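Local coordinates for monovalent Na+/H+ antiporter subunit D (PDB 7D3U), which forms part of the Mrp complex, a bacterial sodium/proton pump of the cell membrane, and belongs to a family related to the antiporter-like subunits of complex I, at residues A[1-9]-A[52-63]; A[193-201]-A[259-270]. One frame throughout, in Å; residues are numbered along the deposited sequence.

Contact 1 of 2, residues A[1-9]-A[52-63]. With LMT (dodecyl-beta-D-maltoside), chain I.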
loop_
_atom_site.group_PDB
_atom_site.type_symbol
_atom_site.label_atom_id
_atom_site.label_comp_id
_atom_site.label_asym_id
_atom_site.label_seq_id
_atom_site.Cartn_x
_atom_site.Cartn_y
_atom_site.Cartn_z
ATOM N N MET A 1 -21.513 -11.733 -28.593
ATOM C CA MET A 1 -20.873 -12.634 -27.643
ATOM C C MET A 1 -20.042 -13.693 -28.359
ATOM O O MET A 1 -20.529 -14.373 -29.261
ATOM C CB MET A 1 -21.920 -13.304 -26.753
ATOM C CG MET A 1 -22.384 -12.450 -25.589
ATOM S SD MET A 1 -21.206 -12.429 -24.225
ATOM C CE MET A 1 -21.097 -14.174 -23.840
ATOM N N THR A 2 -18.776 -13.824 -27.949
ATOM C CA THR A 2 -17.888 -14.827 -28.524
ATOM C C THR A 2 -17.066 -15.534 -27.453
ATOM O O THR A 2 -16.031 -16.132 -27.775
ATOM C CB THR A 2 -16.953 -14.182 -29.562
ATOM O OG1 THR A 2 -16.175 -13.155 -28.937
ATOM C CG2 THR A 2 -17.758 -13.424 -30.608
ATOM N N LEU A 3 -17.482 -15.436 -26.187
ATOM C CA LEU A 3 -16.841 -16.046 -25.024
ATOM C C LEU A 3 -15.550 -15.302 -24.696
ATOM O O LEU A 3 -14.962 -15.501 -23.630
ATOM C CB LEU A 3 -16.602 -17.544 -25.257
ATOM C CG LEU A 3 -16.343 -18.509 -24.092
ATOM C CD1 LEU A 3 -14.913 -18.488 -23.593
ATOM C CD2 LEU A 3 -17.302 -18.209 -22.951
ATOM N N GLU A 4 -15.140 -14.394 -25.583
ATOM C CA GLU A 4 -14.123 -13.403 -25.273
ATOM C C GLU A 4 -14.705 -12.015 -25.088
ATOM O O GLU A 4 -14.097 -11.195 -24.398
ATOM C CB GLU A 4 -13.055 -13.350 -26.372
ATOM C CG GLU A 4 -12.453 -14.693 -26.718
ATOM C CD GLU A 4 -11.667 -14.657 -28.009
ATOM O OE1 GLU A 4 -11.761 -13.646 -28.735
ATOM O OE2 GLU A 4 -10.954 -15.640 -28.298
ATOM N N SER A 5 -15.858 -11.733 -25.697
ATOM C CA SER A 5 -16.590 -10.522 -25.358
ATOM C C SER A 5 -17.031 -10.545 -23.904
ATOM O O SER A 5 -17.206 -9.488 -23.289
ATOM C CB SER A 5 -17.796 -10.363 -26.282
ATOM O OG SER A 5 -17.442 -10.633 -27.627
ATOM N N ALA A 6 -17.207 -11.738 -23.338
ATOM C CA ALA A 6 -17.552 -11.887 -21.933
ATOM C C ALA A 6 -16.365 -11.664 -21.008
ATOM O O ALA A 6 -16.529 -11.747 -19.788
ATOM C CB ALA A 6 -18.149 -13.273 -21.680
ATOM N N LEU A 7 -15.180 -11.386 -21.555
ATOM C CA LEU A 7 -14.041 -11.045 -20.712
ATOM C C LEU A 7 -14.255 -9.714 -20.009
ATOM O O LEU A 7 -13.759 -9.514 -18.895
ATOM C CB LEU A 7 -12.764 -11.001 -21.547
ATOM C CG LEU A 7 -11.462 -11.396 -20.860
ATOM C CD1 LEU A 7 -11.695 -12.564 -19.926
ATOM C CD2 LEU A 7 -10.422 -11.748 -21.900
ATOM N N THR A 8 -14.984 -8.795 -20.641
ATOM C CA THR A 8 -15.289 -7.511 -20.029
ATOM C C THR A 8 -16.275 -7.625 -18.877
ATOM O O THR A 8 -16.424 -6.663 -18.118
ATOM C CB THR A 8 -15.842 -6.550 -21.080
ATOM O OG1 THR A 8 -16.804 -7.236 -21.888
ATOM C CG2 THR A 8 -14.726 -6.038 -21.965
ATOM N N LEU A 9 -16.944 -8.769 -18.724
ATOM C CA LEU A 9 -17.880 -8.939 -17.621
ATOM C C LEU A 9 -17.187 -8.989 -16.267
ATOM O O LEU A 9 -17.871 -8.942 -15.241
ATOM C CB LEU A 9 -18.711 -10.204 -17.826
ATOM C CG LEU A 9 -19.730 -10.143 -18.964
ATOM C CD1 LEU A 9 -20.716 -11.289 -18.861
ATOM C CD2 LEU A 9 -20.456 -8.814 -18.957
ATOM N N TRP A 52 -8.493 -21.986 -19.209
ATOM C CA TRP A 52 -8.595 -21.457 -20.562
ATOM C C TRP A 52 -7.243 -21.037 -21.116
ATOM O O TRP A 52 -7.007 -21.156 -22.323
ATOM C CB TRP A 52 -9.557 -20.271 -20.564
ATOM C CG TRP A 52 -10.007 -19.815 -21.905
ATOM C CD1 TRP A 52 -9.830 -20.452 -23.094
ATOM C CD2 TRP A 52 -10.717 -18.610 -22.196
ATOM N NE1 TRP A 52 -10.387 -19.717 -24.111
ATOM C CE2 TRP A 52 -10.938 -18.580 -23.583
ATOM C CE3 TRP A 52 -11.186 -17.551 -21.414
ATOM C CZ2 TRP A 52 -11.606 -17.535 -24.206
ATOM C CZ3 TRP A 52 -11.850 -16.518 -22.033
ATOM C CH2 TRP A 52 -12.053 -16.515 -23.415
ATOM N N VAL A 53 -6.347 -20.553 -20.262
ATOM C CA VAL A 53 -5.049 -20.056 -20.690
ATOM C C VAL A 53 -3.910 -20.831 -20.032
ATOM O O VAL A 53 -2.817 -20.308 -19.870
ATOM C CB VAL A 53 -4.924 -18.548 -20.417
ATOM C CG1 VAL A 53 -5.843 -17.781 -21.336
ATOM C CG2 VAL A 53 -5.265 -18.256 -18.975
ATOM N N SER A 54 -4.161 -22.079 -19.647
ATOM C CA SER A 54 -3.118 -22.903 -19.052
ATOM C C SER A 54 -2.139 -23.448 -20.079
ATOM O O SER A 54 -1.103 -23.996 -19.692
ATOM C CB SER A 54 -3.747 -24.060 -18.278
ATOM O OG SER A 54 -4.909 -24.531 -18.934
ATOM N N ASP A 55 -2.440 -23.316 -21.370
ATOM C CA ASP A 55 -1.562 -23.777 -22.437
ATOM C C ASP A 55 -0.737 -22.644 -23.034
ATOM O O ASP A 55 -0.422 -22.668 -24.228
ATOM C CB ASP A 55 -2.377 -24.476 -23.524
ATOM C CG ASP A 55 -3.525 -23.626 -24.025
ATOM O OD1 ASP A 55 -3.726 -22.519 -23.486
ATOM O OD2 ASP A 55 -4.232 -24.064 -24.954
ATOM N N GLY A 56 -0.385 -21.647 -22.226
ATOM C CA GLY A 56 0.385 -20.517 -22.698
ATOM C C GLY A 56 -0.335 -19.599 -23.657
ATOM O O GLY A 56 0.261 -18.612 -24.104
ATOM N N SER A 57 -1.590 -19.887 -23.993
ATOM C CA SER A 57 -2.351 -19.030 -24.883
ATOM C C SER A 57 -2.593 -17.670 -24.232
ATOM O O SER A 57 -2.384 -17.471 -23.034
ATOM C CB SER A 57 -3.680 -19.687 -25.246
ATOM O OG SER A 57 -4.547 -18.762 -25.874
ATOM N N VAL A 58 -3.042 -16.722 -25.049
ATOM C CA VAL A 58 -3.342 -15.367 -24.607
ATOM C C VAL A 58 -4.667 -14.974 -25.240
ATOM O O VAL A 58 -4.759 -14.848 -26.466
ATOM C CB VAL A 58 -2.241 -14.370 -24.991
ATOM C CG1 VAL A 58 -2.678 -12.956 -24.671
ATOM C CG2 VAL A 58 -0.945 -14.704 -24.280
ATOM N N VAL A 59 -5.690 -14.787 -24.415
ATOM C CA VAL A 59 -7.007 -14.386 -24.893
ATOM C C VAL A 59 -7.088 -12.866 -24.852
ATOM O O VAL A 59 -6.946 -12.258 -23.788
ATOM C CB VAL A 59 -8.120 -15.019 -24.051
ATOM C CG1 VAL A 59 -9.452 -14.390 -24.395
ATOM C CG2 VAL A 59 -8.156 -16.516 -24.279
ATOM N N VAL A 60 -7.320 -12.255 -26.009
ATOM C CA VAL A 60 -7.340 -10.804 -26.144
ATOM C C VAL A 60 -8.668 -10.393 -26.752
ATOM O O VAL A 60 -9.054 -10.899 -27.810
ATOM C CB VAL A 60 -6.173 -10.298 -27.010
ATOM C CG1 VAL A 60 -6.406 -8.858 -27.419
ATOM C CG2 VAL A 60 -4.868 -10.440 -26.259
ATOM N N HIS A 61 -9.361 -9.474 -26.088
ATOM C CA HIS A 61 -10.634 -8.950 -26.562
ATOM C C HIS A 61 -10.499 -7.452 -26.784
ATOM O O HIS A 61 -10.256 -6.701 -25.836
ATOM C CB HIS A 61 -11.752 -9.241 -25.564
ATOM C CG HIS A 61 -13.067 -8.644 -25.948
ATOM N ND1 HIS A 61 -13.800 -7.848 -25.097
ATOM C CD2 HIS A 61 -13.778 -8.724 -27.096
ATOM C CE1 HIS A 61 -14.907 -7.464 -25.704
ATOM N NE2 HIS A 61 -14.919 -7.982 -26.918
ATOM N N GLN A 62 -10.643 -7.020 -28.032
ATOM C CA GLN A 62 -10.597 -5.598 -28.357
ATOM C C GLN A 62 -11.932 -4.985 -27.958
ATOM O O GLN A 62 -12.939 -5.164 -28.646
ATOM C CB GLN A 62 -10.306 -5.390 -29.837
ATOM C CG GLN A 62 -9.153 -6.223 -30.356
ATOM C CD GLN A 62 -7.811 -5.732 -29.860
ATOM O OE1 GLN A 62 -7.681 -4.597 -29.404
ATOM N NE2 GLN A 62 -6.801 -6.588 -29.947
ATOM N N VAL A 63 -11.943 -4.275 -26.826
ATOM C CA VAL A 63 -13.172 -3.671 -26.329
ATOM C C VAL A 63 -13.766 -2.771 -27.400
ATOM O O VAL A 63 -13.065 -1.945 -27.997
ATOM C CB VAL A 63 -12.897 -2.897 -25.032
ATOM C CG1 VAL A 63 -14.114 -2.089 -24.631
ATOM C CG2 VAL A 63 -12.508 -3.855 -23.925
HETATM C C1B LMT I . -10.823 -24.396 -24.328
HETATM C C2B LMT I . -11.480 -24.658 -25.692
HETATM C C3B LMT I . -10.434 -24.588 -26.823
HETATM C C4B LMT I . -9.168 -25.426 -26.494
HETATM C C5B LMT I . -8.717 -25.152 -25.041
HETATM C C6B LMT I . -8.026 -23.795 -24.934
HETATM O O1B LMT I . -11.775 -24.541 -23.330
HETATM O O2B LMT I . -12.047 -25.904 -25.635
HETATM O O3B LMT I . -10.143 -23.292 -27.174
HETATM O "O4'" LMT I . -9.428 -26.772 -26.641
HETATM O O5B LMT I . -9.761 -25.268 -24.107
HETATM O O6B LMT I . -6.725 -23.961 -24.539
HETATM C "C1'" LMT I . -13.605 -22.142 -20.441
HETATM C "C2'" LMT I . -13.725 -21.658 -21.909
HETATM C "C3'" LMT I . -13.264 -22.717 -22.948
HETATM C "C4'" LMT I . -11.990 -23.433 -22.492
HETATM C "C5'" LMT I . -12.352 -23.944 -21.093
HETATM C "C6'" LMT I . -11.438 -25.004 -20.542
HETATM O "O1'" LMT I . -13.532 -21.064 -19.610
HETATM O "O2'" LMT I . -15.046 -21.395 -22.157
HETATM O "O3'" LMT I . -13.062 -22.130 -24.161
HETATM O "O5'" LMT I . -12.400 -22.854 -20.229
HETATM O "O6'" LMT I . -10.259 -24.887 -21.225
HETATM C C1 LMT I . -14.769 -20.553 -19.177
HETATM C C2 LMT I . -14.651 -19.075 -19.385
HETATM C C3 LMT I . -15.611 -18.219 -18.630
HETATM C C4 LMT I . -15.313 -16.792 -19.000
HETATM C C5 LMT I . -15.523 -15.906 -17.822
HETATM C C6 LMT I . -15.882 -14.521 -18.227
HETATM C C7 LMT I . -17.165 -14.124 -17.563
HETATM C C8 LMT I . -16.851 -13.411 -16.297
HETATM C C9 LMT I . -18.039 -13.139 -15.438
HETATM C C10 LMT I . -17.599 -12.191 -14.362
HETATM C C11 LMT I . -18.554 -12.185 -13.216
HETATM C C12 LMT I . -18.155 -11.195 -12.177
#
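His61 and Trp52 present flat faces to the chain start in two ways. The imidazole lies against backbone: Glu4 O sits above one face, 3.2 Å from His61 CG, and on that same face Ser5 CA stands 3.5 Å from the ring centroid, a CH-pi contact. Thr8 CG2 meets the ring at its edge, 3.7 Å from His61 ND1. His61 gets there with CG trans to the backbone N (chi1 176°). Glu4 O also accepts from Leu7 N in the short 3-10 turn. The Trp52 indole lies between two aliphatic groups, both offset toward its rim: Leu3 CD1 over the six-membered ring, 3.7 Å from its centroid, and Val59 CG2 of its own segment on the opposite face; Glu4 CG approaches the edge. A maltoside sugar shares the face used by Leu3. Replacing the indole with an alanine would probably leave Leu3 CD1 and Val59 CG2 facing a gap. Leu7 CD2 packs on Val59 CG1, the other methyl of that valine. Strand 59-62 pairs antiparallel with strand 73-76, whose Leu76 and Phe74 meet Leu7 and Thr8; segment 1-9 runs straight into helix 9-23, and Phe869 of the neighbouring subunit A packs on Met1 and Ser5.

Contact 2 of 2, residues A[193-201]-A[259-270]. With LMT (dodecyl-beta-D-maltoside), chain R.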
loop_
_atom_site.group_PDB
_atom_site.type_symbol
_atom_site.label_atom_id
_atom_site.label_comp_id
_atom_site.label_asym_id
_atom_site.label_seq_id
_atom_site.Cartn_x
_atom_site.Cartn_y
_atom_site.Cartn_z
ATOM N N ILE A 193 0.423 -1.282 -24.666
ATOM C CA ILE A 193 1.618 -1.971 -24.191
ATOM C C ILE A 193 2.167 -2.900 -25.265
ATOM O O ILE A 193 3.383 -3.102 -25.358
ATOM C CB ILE A 193 1.320 -2.728 -22.884
ATOM C CG1 ILE A 193 0.735 -1.776 -21.844
ATOM C CG2 ILE A 193 2.581 -3.359 -22.333
ATOM C CD1 ILE A 193 0.543 -2.401 -20.483
ATOM N N ALA A 194 1.297 -3.467 -26.100
ATOM C CA ALA A 194 1.763 -4.355 -27.160
ATOM C C ALA A 194 2.573 -3.593 -28.199
ATOM O O ALA A 194 3.678 -4.008 -28.564
ATOM C CB ALA A 194 0.578 -5.058 -27.815
ATOM N N GLN A 195 2.041 -2.471 -28.688
ATOM C CA GLN A 195 2.736 -1.681 -29.696
ATOM C C GLN A 195 4.034 -1.078 -29.180
ATOM O O GLN A 195 4.793 -0.513 -29.974
ATOM C CB GLN A 195 1.820 -0.577 -30.220
ATOM C CG GLN A 195 0.415 -1.052 -30.535
ATOM C CD GLN A 195 -0.113 -0.490 -31.836
ATOM O OE1 GLN A 195 -0.378 0.704 -31.949
ATOM N NE2 GLN A 195 -0.266 -1.353 -32.833
ATOM N N LEU A 196 4.300 -1.179 -27.881
ATOM C CA LEU A 196 5.591 -0.835 -27.290
ATOM C C LEU A 196 6.423 -2.084 -27.037
ATOM O O LEU A 196 7.117 -2.184 -26.025
ATOM C CB LEU A 196 5.391 -0.050 -26.000
ATOM C CG LEU A 196 4.566 1.230 -26.116
ATOM C CD1 LEU A 196 4.097 1.683 -24.749
ATOM C CD2 LEU A 196 5.372 2.319 -26.789
ATOM N N HIS A 197 6.341 -3.054 -27.954
ATOM C CA HIS A 197 6.952 -4.366 -27.753
ATOM C C HIS A 197 8.413 -4.283 -27.337
ATOM O O HIS A 197 8.894 -5.142 -26.593
ATOM C CB HIS A 197 6.834 -5.197 -29.031
ATOM C CG HIS A 197 7.506 -4.576 -30.217
ATOM N ND1 HIS A 197 6.974 -3.500 -30.896
ATOM C CD2 HIS A 197 8.659 -4.888 -30.852
ATOM C CE1 HIS A 197 7.775 -3.173 -31.894
ATOM N NE2 HIS A 197 8.804 -4.000 -31.890
ATOM N N GLY A 198 9.142 -3.288 -27.823
ATOM C CA GLY A 198 10.541 -3.182 -27.472
ATOM C C GLY A 198 11.013 -1.756 -27.312
ATOM O O GLY A 198 12.219 -1.498 -27.292
ATOM N N ALA A 199 10.079 -0.817 -27.181
ATOM C CA ALA A 199 10.452 0.590 -27.205
ATOM C C ALA A 199 10.999 1.038 -25.858
ATOM O O ALA A 199 10.566 2.055 -25.311
ATOM C CB ALA A 199 9.257 1.453 -27.604
ATOM N N ALA A 200 11.937 0.273 -25.311
ATOM C CA ALA A 200 12.782 0.740 -24.217
ATOM C C ALA A 200 14.230 0.306 -24.352
ATOM O O ALA A 200 15.088 0.873 -23.668
ATOM C CB ALA A 200 12.240 0.260 -22.868
ATOM N N SER A 201 14.537 -0.672 -25.201
ATOM C CA SER A 201 15.901 -1.067 -25.508
ATOM C C SER A 201 16.348 -0.560 -26.871
ATOM O O SER A 201 17.412 -0.958 -27.354
ATOM C CB SER A 201 16.031 -2.589 -25.445
ATOM O OG SER A 201 15.205 -3.122 -24.426
ATOM N N ARG A 259 4.510 -6.614 -15.922
ATOM C CA ARG A 259 4.067 -6.531 -17.309
ATOM C C ARG A 259 4.850 -5.481 -18.084
ATOM O O ARG A 259 5.252 -5.718 -19.230
ATOM C CB ARG A 259 2.571 -6.226 -17.363
ATOM C CG ARG A 259 2.000 -6.196 -18.763
ATOM C CD ARG A 259 1.824 -7.599 -19.300
ATOM N NE ARG A 259 0.660 -8.256 -18.721
ATOM C CZ ARG A 259 0.403 -9.554 -18.834
ATOM N NH1 ARG A 259 1.233 -10.338 -19.506
ATOM N NH2 ARG A 259 -0.682 -10.068 -18.276
ATOM N N ILE A 260 5.087 -4.318 -17.477
ATOM C CA ILE A 260 5.775 -3.240 -18.178
ATOM C C ILE A 260 7.217 -3.625 -18.468
ATOM O O ILE A 260 7.685 -3.514 -19.607
ATOM C CB ILE A 260 5.692 -1.933 -17.371
ATOM C CG1 ILE A 260 4.260 -1.407 -17.368
ATOM C CG2 ILE A 260 6.614 -0.895 -17.960
ATOM C CD1 ILE A 260 3.647 -1.353 -18.733
ATOM N N TYR A 261 7.948 -4.086 -17.451
ATOM C CA TYR A 261 9.343 -4.430 -17.683
ATOM C C TYR A 261 9.498 -5.668 -18.553
ATOM O O TYR A 261 10.547 -5.836 -19.181
ATOM C CB TYR A 261 10.078 -4.634 -16.361
ATOM C CG TYR A 261 11.574 -4.662 -16.534
ATOM C CD1 TYR A 261 12.299 -3.486 -16.637
ATOM C CD2 TYR A 261 12.260 -5.863 -16.619
ATOM C CE1 TYR A 261 13.665 -3.505 -16.808
ATOM C CE2 TYR A 261 13.625 -5.890 -16.791
ATOM C CZ TYR A 261 14.323 -4.709 -16.884
ATOM O OH TYR A 261 15.685 -4.733 -17.053
ATOM N N ALA A 262 8.485 -6.532 -18.621
ATOM C CA ALA A 262 8.604 -7.710 -19.466
ATOM C C ALA A 262 8.274 -7.395 -20.916
ATOM O O ALA A 262 8.922 -7.919 -21.828
ATOM C CB ALA A 262 7.697 -8.822 -18.946
ATOM N N VAL A 263 7.278 -6.546 -21.152
ATOM C CA VAL A 263 6.871 -6.233 -22.516
ATOM C C VAL A 263 7.652 -5.038 -23.037
ATOM O O VAL A 263 8.411 -5.159 -24.003
ATOM C CB VAL A 263 5.359 -5.972 -22.598
ATOM C CG1 VAL A 263 4.979 -5.580 -24.006
ATOM C CG2 VAL A 263 4.592 -7.203 -22.162
ATOM N N ILE A 264 7.487 -3.879 -22.396
ATOM C CA ILE A 264 8.101 -2.653 -22.906
ATOM C C ILE A 264 9.620 -2.767 -22.878
ATOM O O ILE A 264 10.287 -2.691 -23.916
ATOM C CB ILE A 264 7.614 -1.432 -22.112
ATOM C CG1 ILE A 264 6.131 -1.189 -22.377
ATOM C CG2 ILE A 264 8.413 -0.205 -22.495
ATOM C CD1 ILE A 264 5.603 0.064 -21.739
ATOM N N PHE A 265 10.187 -2.955 -21.687
ATOM C CA PHE A 265 11.634 -3.058 -21.560
ATOM C C PHE A 265 12.191 -4.345 -22.148
ATOM O O PHE A 265 13.410 -4.441 -22.327
ATOM C CB PHE A 265 12.042 -2.948 -20.095
ATOM C CG PHE A 265 12.512 -1.583 -19.702
ATOM C CD1 PHE A 265 13.779 -1.153 -20.039
ATOM C CD2 PHE A 265 11.689 -0.733 -18.991
ATOM C CE1 PHE A 265 14.212 0.102 -19.679
ATOM C CE2 PHE A 265 12.122 0.518 -18.627
ATOM C CZ PHE A 265 13.382 0.937 -18.972
ATOM N N ASP A 266 11.341 -5.329 -22.434
ATOM C CA ASP A 266 11.741 -6.601 -23.031
ATOM C C ASP A 266 12.731 -7.372 -22.165
ATOM O O ASP A 266 13.423 -8.266 -22.662
ATOM C CB ASP A 266 12.324 -6.397 -24.431
ATOM C CG ASP A 266 12.010 -7.542 -25.363
ATOM O OD1 ASP A 266 10.813 -7.792 -25.615
ATOM O OD2 ASP A 266 12.961 -8.194 -25.843
ATOM N N GLY A 267 12.803 -7.060 -20.873
ATOM C CA GLY A 267 13.800 -7.666 -20.015
ATOM C C GLY A 267 15.193 -7.349 -20.512
ATOM O O GLY A 267 15.971 -8.254 -20.827
ATOM N N ASP A 268 15.514 -6.056 -20.586
ATOM C CA ASP A 268 16.698 -5.614 -21.311
ATOM C C ASP A 268 17.993 -6.112 -20.687
ATOM O O ASP A 268 19.023 -6.142 -21.370
ATOM C CB ASP A 268 16.714 -4.088 -21.398
ATOM C CG ASP A 268 17.694 -3.575 -22.433
ATOM O OD1 ASP A 268 17.973 -4.309 -23.403
ATOM O OD2 ASP A 268 18.177 -2.437 -22.284
ATOM N N SER A 269 17.971 -6.481 -19.408
ATOM C CA SER A 269 19.095 -7.044 -18.662
ATOM C C SER A 269 20.237 -6.060 -18.459
ATOM O O SER A 269 21.238 -6.424 -17.837
ATOM C CB SER A 269 19.659 -8.311 -19.315
ATOM O OG SER A 269 20.204 -8.016 -20.589
ATOM N N ARG A 270 20.133 -4.835 -18.972
ATOM C CA ARG A 270 21.124 -3.810 -18.675
ATOM C C ARG A 270 20.758 -3.007 -17.440
ATOM O O ARG A 270 21.650 -2.535 -16.728
ATOM C CB ARG A 270 21.292 -2.863 -19.865
ATOM C CG ARG A 270 21.471 -3.557 -21.202
ATOM C CD ARG A 270 22.155 -2.645 -22.206
ATOM N NE ARG A 270 21.529 -1.329 -22.284
ATOM C CZ ARG A 270 20.578 -1.007 -23.151
ATOM N NH1 ARG A 270 20.135 -1.908 -24.017
ATOM N NH2 ARG A 270 20.062 0.214 -23.153
HETATM C C1B LMT R . 24.973 5.165 -22.587
HETATM C C2B LMT R . 25.677 6.462 -22.142
HETATM C C3B LMT R . 26.940 6.716 -22.984
HETATM C C4B LMT R . 27.436 5.403 -23.630
HETATM C C5B LMT R . 26.303 4.880 -24.534
HETATM C C6B LMT R . 26.564 3.425 -24.908
HETATM O O1B LMT R . 23.659 5.175 -22.134
HETATM O O2B LMT R . 24.774 7.481 -22.305
HETATM O O3B LMT R . 27.916 7.339 -22.252
HETATM O "O4'" LMT R . 28.565 5.625 -24.383
HETATM O O5B LMT R . 25.010 5.027 -23.977
HETATM O O6B LMT R . 25.617 2.991 -25.799
HETATM C "C1'" LMT R . 20.674 5.397 -20.562
HETATM C "C2'" LMT R . 21.827 6.369 -20.274
HETATM C "C3'" LMT R . 23.072 5.561 -19.858
HETATM C "C4'" LMT R . 23.385 4.504 -20.926
HETATM C "C5'" LMT R . 22.084 3.692 -21.119
HETATM C "C6'" LMT R . 22.261 2.199 -21.043
HETATM O "O1'" LMT R . 19.585 5.709 -19.799
HETATM O "O2'" LMT R . 22.121 7.033 -21.434
HETATM O "O3'" LMT R . 22.857 4.957 -18.662
HETATM O "O5'" LMT R . 21.098 4.095 -20.208
HETATM O "O6'" LMT R . 23.502 1.989 -20.502
HETATM C C1 LMT R . 19.332 4.852 -18.715
HETATM C C2 LMT R . 17.840 4.749 -18.660
HETATM C C3 LMT R . 17.242 4.534 -17.312
HETATM C C4 LMT R . 16.292 3.375 -17.422
HETATM C C5 LMT R . 15.878 2.927 -16.066
HETATM C C6 LMT R . 15.318 1.547 -16.075
HETATM C C7 LMT R . 14.946 1.152 -14.682
HETATM C C8 LMT R . 14.412 -0.233 -14.692
HETATM C C9 LMT R . 14.023 -0.735 -13.344
HETATM C C10 LMT R . 13.429 -2.101 -13.525
HETATM C C11 LMT R . 14.318 -3.163 -12.966
HETATM C C12 LMT R . 13.562 -4.102 -12.090
#
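Ile264 CA points its hydrogen at Leu196 O in a nearly straight C-H...O contact (3.3 Å, 179° at the hydrogen), notable because no clear conventional hydrogen bond joins the two segments. A second such contact runs the other way, from Gly198 CA to Ile264 O. Loop and helix end thus touch along their backbones, and apolar side chains do the rest. Leu196 and Ile264 lie side by side and point the same way, their CD1 atoms 3.7 Å apart. Ile193 instead crosses its partners at about a right angle: its CG2, trans to the backbone N, rests on Val263 CG1, while CD1 on the other branch reaches Ile260 CD1. Further along, just after an inverse gamma turn centred on Ala199, the next residue meets Phe265. There Ala200 CB sits over one ring face, 3.6 Å from the centroid and 17° off the normal, a CH-pi contact, and a maltoside tail comes up to the ring obliquely. The chemistry turns polar at the far end. Ser201 OG lies 3.2 Å from Asp268 OD1, and the other carboxylate oxygen, Asp268 OD2, pairs with Arg270 NH1 at 2.7 Å. That salt bridge is one of charge alone, the oxygen standing well out of the guanidinium plane. The contact packs the loop between helices 157-187 and 204-221 against the C-terminal end of helix 249-263. Leu129 of helix 129-146 meets Ile193, Ile260 and Ile264; Thr210 of helix 204-221 touches Ile264 and Phe265; and helix 566-572 touches Val263 and His197.

Overall arrangement
Two contacts with no clear hydrogen bond between their segments illustrate how a join can rest mainly on packing, while backbone bonds tie strand 59-62 and Ile193 to neighbours of their own. Contact 1 is largely buried, joining the chain start to a strand and the turn before it; contact 2 is only partly buried, aliphatic where it meets neighbouring helices and charged toward its outer end. Both use a ring face met by an aliphatic group, but only contact 1 sets backbone against an imidazole. Their centres lie about 23 Å apart and their nearest atoms about 7 Å, without touching. Helix 566-572 borders both; another subunit reaches contact 1 alone, whereas detergent borders each.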